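Local coordinates for protein berberine bridge enzyme-like 28 (Arabidopsis thaliana, PDB 5D79) that is a secreted FAD-dependent oxidoreductase of the berberine bridge enzyme-like family, able to attach its flavin covalently and involved in adaptation to salt stress, at residues A[429-434]-A[448-453]; A[290-295]-A[392-397]; A[410-415]-A[501-506]. All blocks are in the same frame, centred on the assembly; numbering follows the deposited sequence.

Contact 1 (A[429-434]-A[448-453]); sequences YVAYWR and LKWVDS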
# COMPACT_ATOMS: atom_id res chain seq x y z
N TYR A 429 -0.18 -7.34 -11.07
CA TYR A 429 -0.97 -8.51 -11.44
C TYR A 429 -1.56 -9.09 -10.16
O TYR A 429 -0.83 -9.57 -9.29
CB TYR A 429 -0.12 -9.56 -12.16
CG TYR A 429 1.11 -9.02 -12.88
CD1 TYR A 429 2.31 -8.82 -12.19
CD2 TYR A 429 1.08 -8.75 -14.25
CE1 TYR A 429 3.44 -8.35 -12.85
CE2 TYR A 429 2.19 -8.27 -14.90
CZ TYR A 429 3.37 -8.07 -14.20
OH TYR A 429 4.50 -7.60 -14.86
N VAL A 430 -2.88 -9.05 -10.03
CA VAL A 430 -3.51 -9.50 -8.79
C VAL A 430 -4.74 -10.37 -9.09
O VAL A 430 -5.57 -10.03 -9.93
CB VAL A 430 -3.88 -8.29 -7.88
CG1 VAL A 430 -4.68 -7.25 -8.66
CG2 VAL A 430 -4.61 -8.74 -6.62
N ALA A 431 -4.83 -11.51 -8.43
CA ALA A 431 -5.99 -12.37 -8.60
C ALA A 431 -6.79 -12.38 -7.31
O ALA A 431 -6.23 -12.57 -6.24
CB ALA A 431 -5.56 -13.78 -9.00
N TYR A 432 -8.09 -12.14 -7.42
CA TYR A 432 -9.00 -12.19 -6.29
C TYR A 432 -9.84 -13.46 -6.35
O TYR A 432 -10.09 -14.00 -7.43
CB TYR A 432 -9.91 -10.96 -6.26
CG TYR A 432 -9.16 -9.67 -5.99
CD1 TYR A 432 -8.59 -8.94 -7.03
CD2 TYR A 432 -9.02 -9.19 -4.70
CE1 TYR A 432 -7.90 -7.77 -6.78
CE2 TYR A 432 -8.35 -8.02 -4.45
CZ TYR A 432 -7.78 -7.32 -5.48
OH TYR A 432 -7.08 -6.16 -5.21
N TRP A 433 -10.25 -13.95 -5.19
CA TRP A 433 -11.16 -15.08 -5.14
C TRP A 433 -11.98 -15.04 -3.86
O TRP A 433 -11.58 -14.41 -2.88
CB TRP A 433 -10.39 -16.41 -5.27
CG TRP A 433 -9.45 -16.77 -4.15
CD1 TRP A 433 -9.75 -17.48 -3.01
CD2 TRP A 433 -8.04 -16.50 -4.08
NE1 TRP A 433 -8.63 -17.63 -2.23
CE2 TRP A 433 -7.57 -17.04 -2.86
CE3 TRP A 433 -7.14 -15.83 -4.92
CZ2 TRP A 433 -6.24 -16.95 -2.48
CZ3 TRP A 433 -5.82 -15.73 -4.53
CH2 TRP A 433 -5.38 -16.28 -3.31
N ARG A 434 -13.13 -15.69 -3.87
CA ARG A 434 -14.02 -15.69 -2.71
C ARG A 434 -13.40 -16.48 -1.56
O ARG A 434 -12.81 -17.54 -1.77
CB ARG A 434 -15.39 -16.26 -3.08
CG ARG A 434 -16.15 -15.43 -4.09
CD ARG A 434 -17.55 -16.00 -4.36
NE ARG A 434 -18.38 -16.06 -3.16
CZ ARG A 434 -19.14 -15.07 -2.72
NH1 ARG A 434 -19.19 -13.91 -3.37
NH2 ARG A 434 -19.86 -15.23 -1.62
N LEU A 448 -2.69 -18.64 -7.40
CA LEU A 448 -1.26 -18.40 -7.20
C LEU A 448 -0.50 -18.68 -8.49
O LEU A 448 0.26 -17.83 -8.98
CB LEU A 448 -0.72 -19.28 -6.07
CG LEU A 448 -0.69 -18.69 -4.66
CD1 LEU A 448 -1.90 -17.84 -4.37
CD2 LEU A 448 -0.59 -19.80 -3.64
N LYS A 449 -0.72 -19.87 -9.04
CA LYS A 449 -0.08 -20.28 -10.29
C LYS A 449 -0.35 -19.30 -11.40
O LYS A 449 0.56 -18.99 -12.17
CB LYS A 449 -0.55 -21.68 -10.71
CG LYS A 449 -0.00 -22.80 -9.83
CD LYS A 449 -0.44 -24.19 -10.29
CE LYS A 449 -0.02 -25.25 -9.29
NZ LYS A 449 -0.47 -24.90 -7.91
N TRP A 450 -1.59 -18.81 -11.49
CA TRP A 450 -1.97 -17.83 -12.50
C TRP A 450 -1.13 -16.56 -12.38
O TRP A 450 -0.56 -16.08 -13.37
CB TRP A 450 -3.47 -17.48 -12.41
CG TRP A 450 -3.88 -16.58 -13.55
CD1 TRP A 450 -4.31 -16.97 -14.79
CD2 TRP A 450 -3.85 -15.14 -13.57
NE1 TRP A 450 -4.56 -15.87 -15.57
CE2 TRP A 450 -4.28 -14.73 -14.85
CE3 TRP A 450 -3.51 -14.16 -12.63
CZ2 TRP A 450 -4.38 -13.38 -15.21
CZ3 TRP A 450 -3.60 -12.82 -13.00
CH2 TRP A 450 -4.04 -12.44 -14.28
N VAL A 451 -1.05 -16.04 -11.17
CA VAL A 451 -0.32 -14.80 -10.90
C VAL A 451 1.18 -15.00 -11.11
O VAL A 451 1.87 -14.12 -11.64
CB VAL A 451 -0.60 -14.29 -9.45
CG1 VAL A 451 0.23 -13.06 -9.14
CG2 VAL A 451 -2.07 -13.98 -9.27
N ASP A 452 1.69 -16.17 -10.73
CA ASP A 452 3.11 -16.48 -10.92
C ASP A 452 3.47 -16.56 -12.41
O ASP A 452 4.55 -16.13 -12.83
CB ASP A 452 3.47 -17.80 -10.21
CG ASP A 452 4.98 -18.08 -10.17
OD1 ASP A 452 5.68 -17.50 -9.31
OD2 ASP A 452 5.47 -18.88 -11.01
N SER A 453 2.55 -17.09 -13.21
CA SER A 453 2.81 -17.40 -14.61
C SER A 453 2.88 -16.15 -15.49
O SER A 453 3.73 -16.06 -16.38
CB SER A 453 1.75 -18.36 -15.15
OG SER A 453 2.07 -18.79 -16.46
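V451 reaches the strand with both of its methyls because chi1 of 176° puts CG1 opposite the backbone N and leaves CG2 beside that N. CG2 presses on A431 CB at 3.5 Å, the tightest point between strand 429-434 and helix 448-453, while CG1 comes up against the backbone oxygen of Y429, 3.7 Å from V451 CG1 to Y429 O. V451 thus spans Y429 and A431, with V430 between them turned to the other face of the sheet. W450, also with its CG trans to N, carries its indole in next to V451: CG2 of V451 sits in the plane of that ring at its edge, and W450 CE3 approaches A431 CB at 4.2 Å. The small alanine methyl is therefore held by a valine branch and the six-membered part of an indole together. Further up the strand, W433 brings its far corner to L448, with CH2 and CD1 4.0 Å apart and the two side chains passing at a slant.

The core between them is apolar, and the polar tips are served elsewhere. W450 NE1 gives its hydrogen to R387 O, W433 NE1 bonds D438, and Y429 turns its ring end away to put OH on D370. W433 is also stacked on Y447, one residue ahead of L448 on the helix, which ties the indole to the element it packs against.

The two short axes run almost antiparallel, at 168° and 8.2 Å at closest approach. This is the packing of an alpha+beta fold: helix 441-458 folds back over strand 425-434 and covers one face of the seven-stranded antiparallel sheet, as helices do in the substrate-binding domain of berberine bridge enzymes.

Contact 2 (A[290-295]-A[392-397]); sequences LERSNK and EARLGK
One water is held by three backbone groups, R292 N, R394 O and G396 O, and it joins the two segments where their strands part. It accepts from R292 N at 2.8 Å and donates to G396 O at 2.8 Å and to R394 O at 2.9 Å, so it stands in for a direct bond between R292 N and the carbonyls of 392-397. A second water, more weakly bound, lies between R292 NE and A393 O.

R292 lies over the turn. Its chain bends at chi2 (-71°), and one face of the guanidinium covers the backbone of R394, whose CA lies 3.9 Å above the plane and over its centre. The two arginine side chains cross at about a right angle, and NH1 of R292 lies 3.7 Å from R394 CG, the nitrogen packing against that arginine's aliphatic part. Hydrogen bonds from NH1 to N296 OD1 and from NH2 to L388 O hold the guanidinium there.

One residue back, E291 and K397 run side by side in the same direction. OE1 of E291 lies against the lysine methylene CE at 3.2 Å and forms a long salt bridge to K397 NZ at 3.6 Å. Beside this pair, K397 CA makes a bent CA-H...O contact with L290 O, 3.5 Å.

Residues A393 to G396 make a type I turn that leads into strand 396-402. The contact is the frayed end of a pair in an antiparallel sheet: the ladder is already bonded at L290 and I398, and water takes over where strand 284-292 runs out against the turn.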
# COMPACT_ATOMS: atom_id res chain seq x y z
N LEU A 290 -6.82 -3.96 -17.07
CA LEU A 290 -7.31 -5.09 -17.81
C LEU A 290 -7.98 -6.05 -16.83
O LEU A 290 -7.39 -6.45 -15.83
CB LEU A 290 -6.17 -5.77 -18.54
CG LEU A 290 -5.36 -4.85 -19.44
CD1 LEU A 290 -4.36 -5.68 -20.21
CD2 LEU A 290 -6.29 -4.14 -20.37
N GLU A 291 -9.23 -6.42 -17.12
CA GLU A 291 -10.03 -7.21 -16.20
C GLU A 291 -11.31 -7.68 -16.88
O GLU A 291 -11.57 -7.32 -18.02
CB GLU A 291 -10.38 -6.40 -14.96
CG GLU A 291 -11.26 -5.23 -15.30
CD GLU A 291 -11.66 -4.43 -14.11
OE1 GLU A 291 -11.20 -4.75 -13.00
OE2 GLU A 291 -12.44 -3.48 -14.29
N ARG A 292 -12.10 -8.49 -16.17
CA ARG A 292 -13.41 -8.90 -16.66
C ARG A 292 -14.43 -7.78 -16.56
O ARG A 292 -14.36 -6.93 -15.67
CB ARG A 292 -13.95 -10.10 -15.88
CG ARG A 292 -13.23 -11.39 -16.10
CD ARG A 292 -13.48 -11.99 -17.48
NE ARG A 292 -12.57 -13.11 -17.69
CZ ARG A 292 -12.88 -14.37 -17.42
NH1 ARG A 292 -14.09 -14.68 -16.98
NH2 ARG A 292 -11.98 -15.33 -17.62
N SER A 293 -15.40 -7.80 -17.47
CA SER A 293 -16.56 -6.92 -17.40
C SER A 293 -17.76 -7.68 -16.83
O SER A 293 -17.72 -8.90 -16.69
CB SER A 293 -16.89 -6.35 -18.77
OG SER A 293 -17.23 -7.37 -19.69
N ASN A 294 -18.83 -6.94 -16.52
CA ASN A 294 -20.08 -7.53 -16.02
C ASN A 294 -20.62 -8.60 -16.97
O ASN A 294 -21.31 -9.52 -16.56
CB ASN A 294 -21.15 -6.46 -15.81
CG ASN A 294 -20.59 -5.15 -15.28
OD1 ASN A 294 -19.49 -5.11 -14.72
ND2 ASN A 294 -21.35 -4.06 -15.44
N LYS A 295 -20.30 -8.44 -18.25
CA LYS A 295 -20.72 -9.38 -19.28
C LYS A 295 -19.70 -10.50 -19.44
O LYS A 295 -19.67 -11.18 -20.47
CB LYS A 295 -20.93 -8.65 -20.60
CG LYS A 295 -22.08 -7.64 -20.59
CD LYS A 295 -22.21 -6.92 -21.92
CE LYS A 295 -23.65 -6.52 -22.22
NZ LYS A 295 -24.00 -6.85 -23.63
N GLU A 392 -9.74 -19.06 -14.05
CA GLU A 392 -9.32 -18.68 -12.70
C GLU A 392 -8.93 -17.19 -12.64
O GLU A 392 -8.65 -16.65 -11.57
CB GLU A 392 -8.18 -19.60 -12.22
CG GLU A 392 -6.78 -19.38 -12.83
CD GLU A 392 -6.56 -20.08 -14.17
OE1 GLU A 392 -7.54 -20.56 -14.77
OE2 GLU A 392 -5.39 -20.15 -14.62
N ALA A 393 -8.97 -16.50 -13.78
CA ALA A 393 -8.72 -15.06 -13.80
C ALA A 393 -10.02 -14.24 -13.85
O ALA A 393 -9.99 -13.07 -14.24
CB ALA A 393 -7.83 -14.70 -14.98
N ARG A 394 -11.14 -14.84 -13.45
CA ARG A 394 -12.43 -14.15 -13.49
C ARG A 394 -12.47 -12.95 -12.55
O ARG A 394 -13.10 -11.93 -12.86
CB ARG A 394 -13.59 -15.10 -13.13
CG ARG A 394 -14.95 -14.47 -13.41
CD ARG A 394 -16.10 -15.42 -13.13
NE ARG A 394 -16.19 -15.78 -11.72
CZ ARG A 394 -16.87 -15.09 -10.80
NH1 ARG A 394 -17.52 -13.99 -11.14
NH2 ARG A 394 -16.90 -15.51 -9.53
N LEU A 395 -11.80 -13.05 -11.41
CA LEU A 395 -11.73 -11.92 -10.49
C LEU A 395 -10.32 -11.35 -10.39
O LEU A 395 -9.94 -10.75 -9.39
CB LEU A 395 -12.24 -12.31 -9.11
CG LEU A 395 -13.70 -12.77 -9.04
CD1 LEU A 395 -14.16 -12.80 -7.59
CD2 LEU A 395 -14.59 -11.88 -9.88
N GLY A 396 -9.56 -11.51 -11.47
CA GLY A 396 -8.20 -11.02 -11.54
C GLY A 396 -8.06 -9.71 -12.30
O GLY A 396 -8.91 -9.35 -13.11
N LYS A 397 -6.97 -9.01 -12.03
CA LYS A 397 -6.72 -7.71 -12.64
C LYS A 397 -5.25 -7.54 -13.04
O LYS A 397 -4.34 -8.04 -12.35
CB LYS A 397 -7.12 -6.58 -11.67
CG LYS A 397 -8.50 -6.72 -11.06
CD LYS A 397 -8.97 -5.46 -10.36
CE LYS A 397 -10.44 -5.61 -9.96
NZ LYS A 397 -11.04 -4.37 -9.40
O HOH W 1 -11.70 -9.49 -13.57
O HOH W 2 -10.32 -11.40 -17.12

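Contact 3 (A[410-415]-A[501-506]); sequences MAEYET and KNNFER
E412 grips N502 with both carboxylate oxygens. OE1 takes the amide of N502 on its syn lone pair, ND2 to OE1 being 2.9 Å and nearly straight at 169°, and it lies close to the plane of that amide. OE2 accepts the backbone N of N502 at 3.2 Å, from above the carboxylate plane. N502 is thus held by side chain and backbone at once, its amide plane standing steeply (about 74°) to the carboxylate. The glutamate gets there stretched out, chi1 of 177° placing CG trans to N and the rest of the chain extended, and OE2 finishes against K501 CB at 3.3 Å.

E412 also offers its backbone: N503 ND2 donates to E412 O at 3.0 Å, almost straight, slanting in from above the carbonyl plane. The same ND2 bonds P416 O just beyond the first segment, and this positions the buried asparagine between two backbone oxygens of the loop. Replacing E412 by an alanine is likely to leave both the ND2 and the backbone NH of N502 without their carboxylate, and the N502 side chain set free to turn.

Farther out, a water donates to Y413 O at 3.0 Å and accepts from R506 NH1 at 2.9 Å, lying in the guanidinium plane. R506 is itself steered by a salt bridge to D223 and a cation-pi contact with W226, whose NE1 also bonds Y413 O. Within the loop, A411 N donates to E414 OE1 at 2.7 Å, closing across the helically twisted residues that carry E412.

Two N-H groups on the carboxylate would be expected to stabilise the ionised form of E412; K501 NZ, 6.4 Å from E412 OE2, could add only a more distant attraction.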
# COMPACT_ATOMS: atom_id res chain seq x y z
N MET A 410 11.13 13.90 -8.77
CA MET A 410 11.85 13.49 -7.57
C MET A 410 12.97 12.50 -7.88
O MET A 410 12.81 11.64 -8.75
CB MET A 410 10.89 12.87 -6.56
CG MET A 410 9.95 13.87 -5.93
SD MET A 410 8.95 13.04 -4.68
CE MET A 410 10.13 12.87 -3.34
N ALA A 411 14.10 12.62 -7.18
CA ALA A 411 15.24 11.73 -7.40
C ALA A 411 15.13 10.51 -6.50
O ALA A 411 14.45 10.55 -5.47
CB ALA A 411 16.54 12.46 -7.16
N GLU A 412 15.78 9.42 -6.90
CA GLU A 412 15.71 8.15 -6.17
C GLU A 412 16.02 8.29 -4.67
O GLU A 412 15.30 7.74 -3.83
CB GLU A 412 16.68 7.14 -6.81
CG GLU A 412 16.75 5.80 -6.10
CD GLU A 412 17.86 4.91 -6.65
OE1 GLU A 412 18.91 5.45 -7.06
OE2 GLU A 412 17.67 3.67 -6.67
N TYR A 413 17.08 9.06 -4.36
CA TYR A 413 17.62 9.19 -3.00
C TYR A 413 16.73 9.94 -2.01
O TYR A 413 16.96 9.88 -0.81
CB TYR A 413 18.99 9.89 -3.07
CG TYR A 413 18.88 11.42 -3.11
CD1 TYR A 413 18.76 12.09 -4.33
CD2 TYR A 413 18.91 12.18 -1.94
CE1 TYR A 413 18.65 13.47 -4.36
CE2 TYR A 413 18.79 13.55 -1.97
CZ TYR A 413 18.66 14.19 -3.18
OH TYR A 413 18.55 15.55 -3.20
N GLU A 414 15.73 10.66 -2.50
CA GLU A 414 14.97 11.57 -1.65
C GLU A 414 14.17 10.89 -0.55
O GLU A 414 14.12 11.38 0.57
CB GLU A 414 14.04 12.43 -2.49
CG GLU A 414 14.80 13.44 -3.35
CD GLU A 414 13.89 14.39 -4.09
OE1 GLU A 414 14.08 14.58 -5.32
OE2 GLU A 414 12.97 14.95 -3.45
N THR A 415 13.51 9.78 -0.88
CA THR A 415 12.85 8.95 0.12
C THR A 415 13.22 7.51 -0.22
O THR A 415 13.68 7.24 -1.33
CB THR A 415 11.31 9.13 0.12
OG1 THR A 415 10.74 8.55 -1.05
CG2 THR A 415 10.92 10.61 0.20
N LYS A 501 16.21 -0.68 -4.29
CA LYS A 501 17.33 -0.43 -5.21
C LYS A 501 18.55 0.20 -4.52
O LYS A 501 19.08 -0.39 -3.58
CB LYS A 501 16.87 0.44 -6.39
CG LYS A 501 15.78 -0.23 -7.22
CD LYS A 501 15.80 0.23 -8.66
CE LYS A 501 15.13 -0.79 -9.56
NZ LYS A 501 14.59 -0.16 -10.80
N ASN A 502 19.00 1.36 -4.97
CA ASN A 502 20.22 1.96 -4.41
C ASN A 502 20.02 2.53 -3.00
O ASN A 502 20.99 2.91 -2.34
CB ASN A 502 20.74 3.06 -5.33
CG ASN A 502 21.05 2.53 -6.72
OD1 ASN A 502 21.69 1.50 -6.86
ND2 ASN A 502 20.58 3.23 -7.74
N ASN A 503 18.78 2.56 -2.54
CA ASN A 503 18.46 3.06 -1.21
C ASN A 503 18.64 2.00 -0.13
O ASN A 503 18.54 2.31 1.06
CB ASN A 503 17.02 3.57 -1.16
CG ASN A 503 16.84 4.92 -1.83
OD1 ASN A 503 17.79 5.72 -1.91
ND2 ASN A 503 15.63 5.19 -2.29
N PHE A 504 18.89 0.76 -0.53
CA PHE A 504 18.97 -0.34 0.43
C PHE A 504 20.11 -0.17 1.46
O PHE A 504 19.91 -0.42 2.64
CB PHE A 504 19.13 -1.67 -0.29
CG PHE A 504 19.32 -2.85 0.64
CD1 PHE A 504 18.25 -3.32 1.41
CD2 PHE A 504 20.55 -3.49 0.75
CE1 PHE A 504 18.42 -4.40 2.27
CE2 PHE A 504 20.73 -4.56 1.60
CZ PHE A 504 19.66 -5.02 2.36
N GLU A 505 21.28 0.28 1.01
CA GLU A 505 22.43 0.41 1.90
C GLU A 505 22.17 1.45 2.99
O GLU A 505 22.45 1.19 4.16
CB GLU A 505 23.70 0.76 1.13
CG GLU A 505 24.19 -0.39 0.26
CD GLU A 505 24.50 -1.68 1.03
OE1 GLU A 505 24.92 -1.62 2.22
OE2 GLU A 505 24.32 -2.77 0.44
N ARG A 506 21.61 2.60 2.62
CA ARG A 506 21.28 3.61 3.63
C ARG A 506 20.29 3.09 4.68
O ARG A 506 20.51 3.27 5.88
CB ARG A 506 20.71 4.88 2.98
CG ARG A 506 20.42 5.96 4.02
CD ARG A 506 19.95 7.28 3.44
NE ARG A 506 19.78 8.26 4.51
CZ ARG A 506 19.24 9.46 4.37
NH1 ARG A 506 18.82 9.87 3.19
NH2 ARG A 506 19.14 10.26 5.42
O HOH W 3 19.36 8.73 0.59

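Contacts 1 and 2 are neighbours, their centres 11 Å apart, and both belong to the seven-stranded antiparallel sheet. Strands 396-402 and 425-434 lie side by side there: V430 O is 2.7 Å from K397 N, a probable hydrogen bond, and W450 also packs on E392 and A393. Contact 3 sits about 30 Å from contact 1 and 36 Å from contact 2, centre to centre, across the chain's centre from contact 2. Along the chain contact 2 closes first; contact 3 then opens, contact 1 falls between its two segments, and 501-506 comes last. Contact 3 thus encloses contact 1 in sequence, though the two do not touch (nearest atoms about 13 Å apart).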